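Local coordinates for nucleoside-diphosphate-sugar epimerase (Pseudomonas aeruginosa, PDB 2X4G), which probably binds NAD(P) and acts on a nucleotide-linked sugar, though its own substrate and reaction are not established, at residues R232-L246 / F305-S319. Numbering follows the deposited sequence.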
loop_
_atom_site.group_PDB
_atom_site.type_symbol
_atom_site.label_atom_id
_atom_site.label_comp_id
_atom_site.label_asym_id
_atom_site.label_seq_id
_atom_site.Cartn_x
_atom_site.Cartn_y
_atom_site.Cartn_z
ATOM N N ARG A 232 -2.505 1.708 -41.080
ATOM C CA ARG A 232 -2.998 0.471 -41.734
ATOM C C ARG A 232 -4.055 -0.344 -41.011
ATOM O O ARG A 232 -4.678 -1.186 -41.627
ATOM C CB ARG A 232 -1.850 -0.480 -42.040
ATOM C CG ARG A 232 -0.892 0.046 -43.072
ATOM C CD ARG A 232 0.286 -0.891 -43.295
ATOM N NE ARG A 232 1.437 -0.153 -43.811
ATOM C CZ ARG A 232 2.693 -0.607 -43.837
ATOM N NH1 ARG A 232 2.997 -1.810 -43.368
ATOM N NH2 ARG A 232 3.657 0.156 -44.336
ATOM N N GLY A 233 -4.264 -0.125 -39.722
ATOM C CA GLY A 233 -5.267 -0.898 -38.995
ATOM C C GLY A 233 -6.699 -0.678 -39.456
ATOM O O GLY A 233 -7.038 0.381 -39.983
ATOM N N ARG A 234 -7.540 -1.689 -39.270
ATOM C CA ARG A 234 -8.976 -1.518 -39.449
ATOM C C ARG A 234 -9.576 -0.752 -38.250
ATOM O O ARG A 234 -9.269 -1.013 -37.079
ATOM C CB ARG A 234 -9.683 -2.865 -39.650
ATOM C CG ARG A 234 -9.164 -3.669 -40.855
ATOM C CD ARG A 234 -10.124 -4.784 -41.320
ATOM N NE ARG A 234 -10.839 -5.436 -40.207
ATOM C CZ ARG A 234 -10.350 -6.401 -39.421
ATOM N NH1 ARG A 234 -11.104 -6.903 -38.455
ATOM N NH2 ARG A 234 -9.115 -6.865 -39.575
ATOM N N ILE A 235 -10.440 0.200 -38.579
ATOM C CA ILE A 235 -11.071 1.090 -37.620
ATOM C C ILE A 235 -11.804 0.220 -36.622
ATOM O O ILE A 235 -12.534 -0.669 -37.004
ATOM C CB ILE A 235 -12.095 2.067 -38.331
ATOM C CG1 ILE A 235 -11.472 2.776 -39.576
ATOM C CG2 ILE A 235 -12.652 3.082 -37.343
ATOM C CD1 ILE A 235 -11.306 1.840 -40.966
ATOM N N GLY A 236 -11.569 0.445 -35.342
ATOM C CA GLY A 236 -12.249 -0.307 -34.300
ATOM C C GLY A 236 -11.600 -1.622 -33.900
ATOM O O GLY A 236 -12.119 -2.319 -33.028
ATOM N N GLU A 237 -10.469 -1.962 -34.520
ATOM C CA GLU A 237 -9.761 -3.204 -34.202
ATOM C C GLU A 237 -8.582 -2.988 -33.244
ATOM O O GLU A 237 -7.998 -1.903 -33.181
ATOM C CB GLU A 237 -9.247 -3.842 -35.482
ATOM C CG GLU A 237 -10.334 -4.263 -36.485
ATOM C CD GLU A 237 -11.303 -5.254 -35.892
ATOM O OE1 GLU A 237 -12.536 -5.045 -36.027
ATOM O OE2 GLU A 237 -10.830 -6.233 -35.264
ATOM N N ARG A 238 -8.236 -4.032 -32.501
ATOM C CA ARG A 238 -7.021 -4.045 -31.673
ATOM C C ARG A 238 -5.883 -4.702 -32.444
ATOM O O ARG A 238 -6.116 -5.567 -33.296
ATOM C CB ARG A 238 -7.245 -4.817 -30.372
ATOM C CG ARG A 238 -8.558 -4.478 -29.689
ATOM C CD ARG A 238 -8.567 -4.739 -28.197
ATOM N NE ARG A 238 -8.934 -6.116 -27.886
ATOM C CZ ARG A 238 -9.533 -6.522 -26.761
ATOM N NH1 ARG A 238 -9.873 -5.667 -25.798
ATOM N NH2 ARG A 238 -9.811 -7.807 -26.614
ATOM N N TYR A 239 -4.653 -4.286 -32.166
ATOM C CA TYR A 239 -3.485 -4.949 -32.728
ATOM C C TYR A 239 -2.409 -5.078 -31.674
ATOM O O TYR A 239 -1.846 -4.086 -31.211
ATOM C CB TYR A 239 -2.950 -4.182 -33.930
ATOM C CG TYR A 239 -3.903 -4.172 -35.080
ATOM C CD1 TYR A 239 -4.830 -3.152 -35.231
ATOM C CD2 TYR A 239 -3.900 -5.201 -36.006
ATOM C CE1 TYR A 239 -5.712 -3.147 -36.300
ATOM C CE2 TYR A 239 -4.783 -5.209 -37.065
ATOM C CZ TYR A 239 -5.681 -4.177 -37.209
ATOM O OH TYR A 239 -6.554 -4.198 -38.268
ATOM N N LEU A 240 -2.155 -6.325 -31.285
ATOM C CA LEU A 240 -1.070 -6.659 -30.382
ATOM C C LEU A 240 0.300 -6.525 -31.093
ATOM O O LEU A 240 0.537 -7.097 -32.169
ATOM C CB LEU A 240 -1.270 -8.063 -29.846
ATOM C CG LEU A 240 -2.383 -8.259 -28.822
ATOM C CD1 LEU A 240 -2.688 -9.747 -28.662
ATOM C CD2 LEU A 240 -1.959 -7.622 -27.473
ATOM N N LEU A 241 1.174 -5.724 -30.480
ATOM C CA LEU A 241 2.481 -5.419 -31.015
ATOM C C LEU A 241 3.450 -6.108 -30.067
ATOM O O LEU A 241 3.664 -5.643 -28.977
ATOM C CB LEU A 241 2.681 -3.897 -31.078
ATOM C CG LEU A 241 1.614 -3.118 -31.886
ATOM C CD1 LEU A 241 1.818 -1.623 -31.793
ATOM C CD2 LEU A 241 1.590 -3.554 -33.362
ATOM N N THR A 242 4.003 -7.240 -30.503
ATOM C CA THR A 242 4.669 -8.191 -29.621
ATOM C C THR A 242 6.106 -8.377 -30.009
ATOM O O THR A 242 6.486 -8.105 -31.140
ATOM C CB THR A 242 4.008 -9.573 -29.702
ATOM O OG1 THR A 242 4.165 -10.100 -31.018
ATOM C CG2 THR A 242 2.535 -9.485 -29.413
ATOM N N GLY A 243 6.894 -8.875 -29.061
ATOM C CA GLY A 243 8.338 -9.030 -29.211
ATOM C C GLY A 243 8.714 -10.450 -28.897
ATOM O O GLY A 243 8.725 -11.291 -29.794
ATOM N N HIS A 244 9.009 -10.724 -27.626
ATOM C CA HIS A 244 9.385 -12.076 -27.179
ATOM C C HIS A 244 8.499 -12.511 -26.029
ATOM O O HIS A 244 8.305 -11.748 -25.074
ATOM C CB HIS A 244 10.840 -12.116 -26.727
ATOM C CG HIS A 244 11.802 -11.679 -27.785
ATOM N ND1 HIS A 244 12.479 -10.478 -27.724
ATOM C CD2 HIS A 244 12.167 -12.260 -28.952
ATOM C CE1 HIS A 244 13.232 -10.347 -28.800
ATOM N NE2 HIS A 244 13.060 -11.414 -29.562
ATOM N N ASN A 245 7.949 -13.724 -26.129
ATOM C CA ASN A 245 7.285 -14.345 -24.994
ATOM C C ASN A 245 8.334 -14.946 -24.079
ATOM O O ASN A 245 9.230 -15.629 -24.520
ATOM C CB ASN A 245 6.306 -15.399 -25.453
ATOM C CG ASN A 245 5.138 -14.809 -26.169
ATOM O OD1 ASN A 245 4.547 -13.835 -25.739
ATOM N ND2 ASN A 245 4.800 -15.392 -27.259
ATOM N N LEU A 246 8.212 -14.669 -22.795
ATOM C CA LEU A 246 9.325 -14.791 -21.886
ATOM C C LEU A 246 8.853 -15.180 -20.502
ATOM O O LEU A 246 7.937 -14.568 -19.972
ATOM C CB LEU A 246 9.977 -13.409 -21.793
ATOM C CG LEU A 246 11.480 -13.303 -21.917
ATOM C CD1 LEU A 246 11.984 -14.178 -23.049
ATOM C CD2 LEU A 246 11.807 -11.870 -22.174
ATOM N N PHE A 305 1.463 -14.470 -22.313
ATOM C CA PHE A 305 2.103 -14.443 -23.625
ATOM C C PHE A 305 1.100 -13.878 -24.604
ATOM O O PHE A 305 -0.105 -14.041 -24.420
ATOM C CB PHE A 305 2.526 -15.841 -24.103
ATOM C CG PHE A 305 3.711 -16.446 -23.364
ATOM C CD1 PHE A 305 4.550 -15.694 -22.556
ATOM C CD2 PHE A 305 3.997 -17.784 -23.522
ATOM C CE1 PHE A 305 5.639 -16.287 -21.910
ATOM C CE2 PHE A 305 5.079 -18.368 -22.881
ATOM C CZ PHE A 305 5.901 -17.610 -22.077
ATOM N N LEU A 306 1.611 -13.223 -25.643
ATOM C CA LEU A 306 0.789 -12.563 -26.646
ATOM C C LEU A 306 1.080 -13.139 -28.041
ATOM O O LEU A 306 2.210 -13.501 -28.334
ATOM C CB LEU A 306 1.038 -11.052 -26.608
ATOM C CG LEU A 306 0.876 -10.363 -25.237
ATOM C CD1 LEU A 306 0.828 -8.836 -25.362
ATOM C CD2 LEU A 306 -0.357 -10.858 -24.469
ATOM N N ASP A 307 0.040 -13.239 -28.871
ATOM C CA ASP A 307 0.111 -13.749 -30.234
ATOM C C ASP A 307 0.198 -12.545 -31.143
ATOM O O ASP A 307 -0.702 -11.712 -31.144
ATOM C CB ASP A 307 -1.174 -14.553 -30.556
ATOM C CG ASP A 307 -1.122 -15.302 -31.917
ATOM O OD1 ASP A 307 -2.052 -16.100 -32.201
ATOM O OD2 ASP A 307 -0.155 -15.116 -32.693
ATOM N N GLY A 308 1.270 -12.469 -31.930
ATOM C CA GLY A 308 1.502 -11.350 -32.847
ATOM C C GLY A 308 1.027 -11.487 -34.285
ATOM O O GLY A 308 1.347 -10.641 -35.111
ATOM N N ARG A 309 0.242 -12.511 -34.591
ATOM C CA ARG A 309 -0.135 -12.806 -35.982
ATOM C C ARG A 309 -0.982 -11.733 -36.674
ATOM O O ARG A 309 -0.791 -11.458 -37.865
ATOM C CB ARG A 309 -0.896 -14.131 -36.056
ATOM C CG ARG A 309 -0.034 -15.390 -35.905
ATOM C CD ARG A 309 -0.919 -16.569 -35.454
ATOM N NE ARG A 309 -0.419 -17.883 -35.869
ATOM C CZ ARG A 309 -1.064 -19.029 -35.644
ATOM N NH1 ARG A 309 -2.230 -19.024 -34.987
ATOM N NH2 ARG A 309 -0.543 -20.187 -36.063
ATOM N N LYS A 310 -1.941 -11.159 -35.949
ATOM C CA LYS A 310 -2.856 -10.188 -36.546
ATOM C C LYS A 310 -2.036 -9.032 -37.080
ATOM O O LYS A 310 -2.161 -8.700 -38.250
ATOM C CB LYS A 310 -3.886 -9.694 -35.534
ATOM C CG LYS A 310 -4.987 -8.820 -36.113
ATOM C CD LYS A 310 -6.027 -8.509 -35.045
ATOM C CE LYS A 310 -7.218 -7.706 -35.575
ATOM N NZ LYS A 310 -8.232 -7.364 -34.509
ATOM N N ALA A 311 -1.180 -8.446 -36.240
ATOM C CA ALA A 311 -0.313 -7.328 -36.670
ATOM C C ALA A 311 0.554 -7.683 -37.888
ATOM O O ALA A 311 0.714 -6.883 -38.809
ATOM C CB ALA A 311 0.582 -6.868 -35.527
ATOM N N ARG A 312 1.120 -8.880 -37.874
ATOM C CA ARG A 312 1.960 -9.329 -38.952
ATOM C C ARG A 312 1.236 -9.423 -40.285
ATOM O O ARG A 312 1.720 -8.919 -41.284
ATOM C CB ARG A 312 2.513 -10.703 -38.616
ATOM C CG ARG A 312 3.480 -11.223 -39.656
ATOM C CD ARG A 312 3.983 -12.581 -39.295
ATOM N NE ARG A 312 5.386 -12.689 -39.660
ATOM C CZ ARG A 312 6.376 -12.912 -38.809
ATOM N NH1 ARG A 312 6.142 -13.079 -37.511
ATOM N NH2 ARG A 312 7.617 -12.978 -39.264
ATOM N N GLU A 313 0.090 -10.091 -40.300
ATOM C CA GLU A 313 -0.647 -10.313 -41.537
ATOM C C GLU A 313 -1.304 -9.023 -42.050
ATOM O O GLU A 313 -1.225 -8.706 -43.227
ATOM C CB GLU A 313 -1.670 -11.430 -41.327
ATOM C CG GLU A 313 -0.991 -12.778 -40.949
ATOM C CD GLU A 313 -1.969 -13.974 -40.867
ATOM O OE1 GLU A 313 -2.113 -14.548 -39.753
ATOM O OE2 GLU A 313 -2.576 -14.337 -41.913
ATOM N N GLU A 314 -1.905 -8.259 -41.153
ATOM C CA GLU A 314 -2.596 -7.050 -41.545
ATOM C C GLU A 314 -1.665 -5.868 -41.683
ATOM O O GLU A 314 -1.738 -5.147 -42.663
ATOM C CB GLU A 314 -3.691 -6.724 -40.539
ATOM C CG GLU A 314 -4.665 -7.884 -40.362
ATOM C CD GLU A 314 -6.066 -7.465 -39.948
ATOM O OE1 GLU A 314 -6.841 -8.366 -39.560
ATOM O OE2 GLU A 314 -6.400 -6.255 -40.000
ATOM N N LEU A 315 -0.787 -5.665 -40.710
ATOM C CA LEU A 315 0.045 -4.445 -40.686
ATOM C C LEU A 315 1.387 -4.598 -41.383
ATOM O O LEU A 315 2.005 -3.607 -41.737
ATOM C CB LEU A 315 0.264 -3.942 -39.253
ATOM C CG LEU A 315 -1.016 -3.853 -38.419
ATOM C CD1 LEU A 315 -0.731 -3.414 -36.996
ATOM C CD2 LEU A 315 -2.013 -2.925 -39.104
ATOM N N GLY A 316 1.818 -5.831 -41.604
ATOM C CA GLY A 316 3.180 -6.094 -42.022
ATOM C C GLY A 316 4.148 -6.012 -40.849
ATOM O O GLY A 316 5.366 -6.036 -41.039
ATOM N N PHE A 317 3.629 -5.944 -39.624
ATOM C CA PHE A 317 4.507 -5.734 -38.482
ATOM C C PHE A 317 4.953 -6.993 -37.764
ATOM O O PHE A 317 4.161 -7.870 -37.451
ATOM C CB PHE A 317 3.884 -4.827 -37.439
ATOM C CG PHE A 317 4.705 -4.741 -36.198
ATOM C CD1 PHE A 317 4.476 -5.605 -35.141
ATOM C CD2 PHE A 317 5.763 -3.849 -36.120
ATOM C CE1 PHE A 317 5.257 -5.550 -34.012
ATOM C CE2 PHE A 317 6.551 -3.793 -34.990
ATOM C CZ PHE A 317 6.304 -4.654 -33.938
ATOM N N PHE A 318 6.237 -7.033 -37.446
ATOM C CA PHE A 318 6.752 -8.033 -36.531
ATOM C C PHE A 318 8.179 -7.663 -36.129
ATOM O O PHE A 318 8.866 -6.968 -36.860
ATOM C CB PHE A 318 6.687 -9.443 -37.163
ATOM C CG PHE A 318 7.500 -9.597 -38.417
ATOM C CD1 PHE A 318 8.838 -9.940 -38.352
ATOM C CD2 PHE A 318 6.927 -9.424 -39.653
ATOM C CE1 PHE A 318 9.583 -10.090 -39.484
ATOM C CE2 PHE A 318 7.678 -9.582 -40.806
ATOM C CZ PHE A 318 9.006 -9.910 -40.713
ATOM N N SER A 319 8.621 -8.175 -34.989
ATOM C CA SER A 319 9.932 -7.858 -34.443
ATOM C C SER A 319 11.014 -8.622 -35.164
ATOM O O SER A 319 10.808 -9.766 -35.574
ATOM C CB SER A 319 9.982 -8.215 -32.957
ATOM O OG SER A 319 11.212 -7.829 -32.356
HETATM O O HOH W 1 -0.931 -8.997 -33.388
#
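Tyr239, on the strand that follows helix 219-232 in this Rossmann-type epimerase/dehydratase fold, is clasped between Lys310 and Leu315 of the short helix 309-315, which runs across the strand. Leu315 CD2 sits 4.2 Å from the Tyr239 ring centroid over one face, a CH-pi contact; over the opposite face Lys310 NZ makes a cation-pi interaction. Lys310 reaches there on a fully extended chain, its CG anti to the backbone N (chi1 -172°), and NZ ends on two acceptors, Glu237 OE2 at 2.9 Å and the carbonyl O of Arg238 at 3.0 Å. The phenol is fixed at its tip as well: Tyr239 OH accepts from Arg234 N (2.9 Å) and donates to Glu314 OE2 (2.7 Å), meeting the carboxylate from above its plane.

Inward, the contact is apolar and close-packed. Leu241 CD2 touches Ala311 CB, Leu315 CD1 and the Phe317 ring, and helix 219-232 covers this cluster through Leu226, Met228 and Ala229. Toward solvent, charges take over. The exposed Arg234 guanidinium grips Glu314 edge-on and also pairs with Glu237, making a four-residue salt-bridge network with Lys310, while exposed Arg232 hydrogen-bonds through NH1 to the carbonyl O of Leu315.

Farther along, Asn245 lays CB on the Phe305 ring and offers OD1 to Leu306 N (3.0 Å, N-H...O 158°); Asn215 of strand 213-218 also donates to that oxygen. Near the helix start, one water joins the two backbones, donating to Leu240 O and accepting from Ala311 N at 2.9 Å.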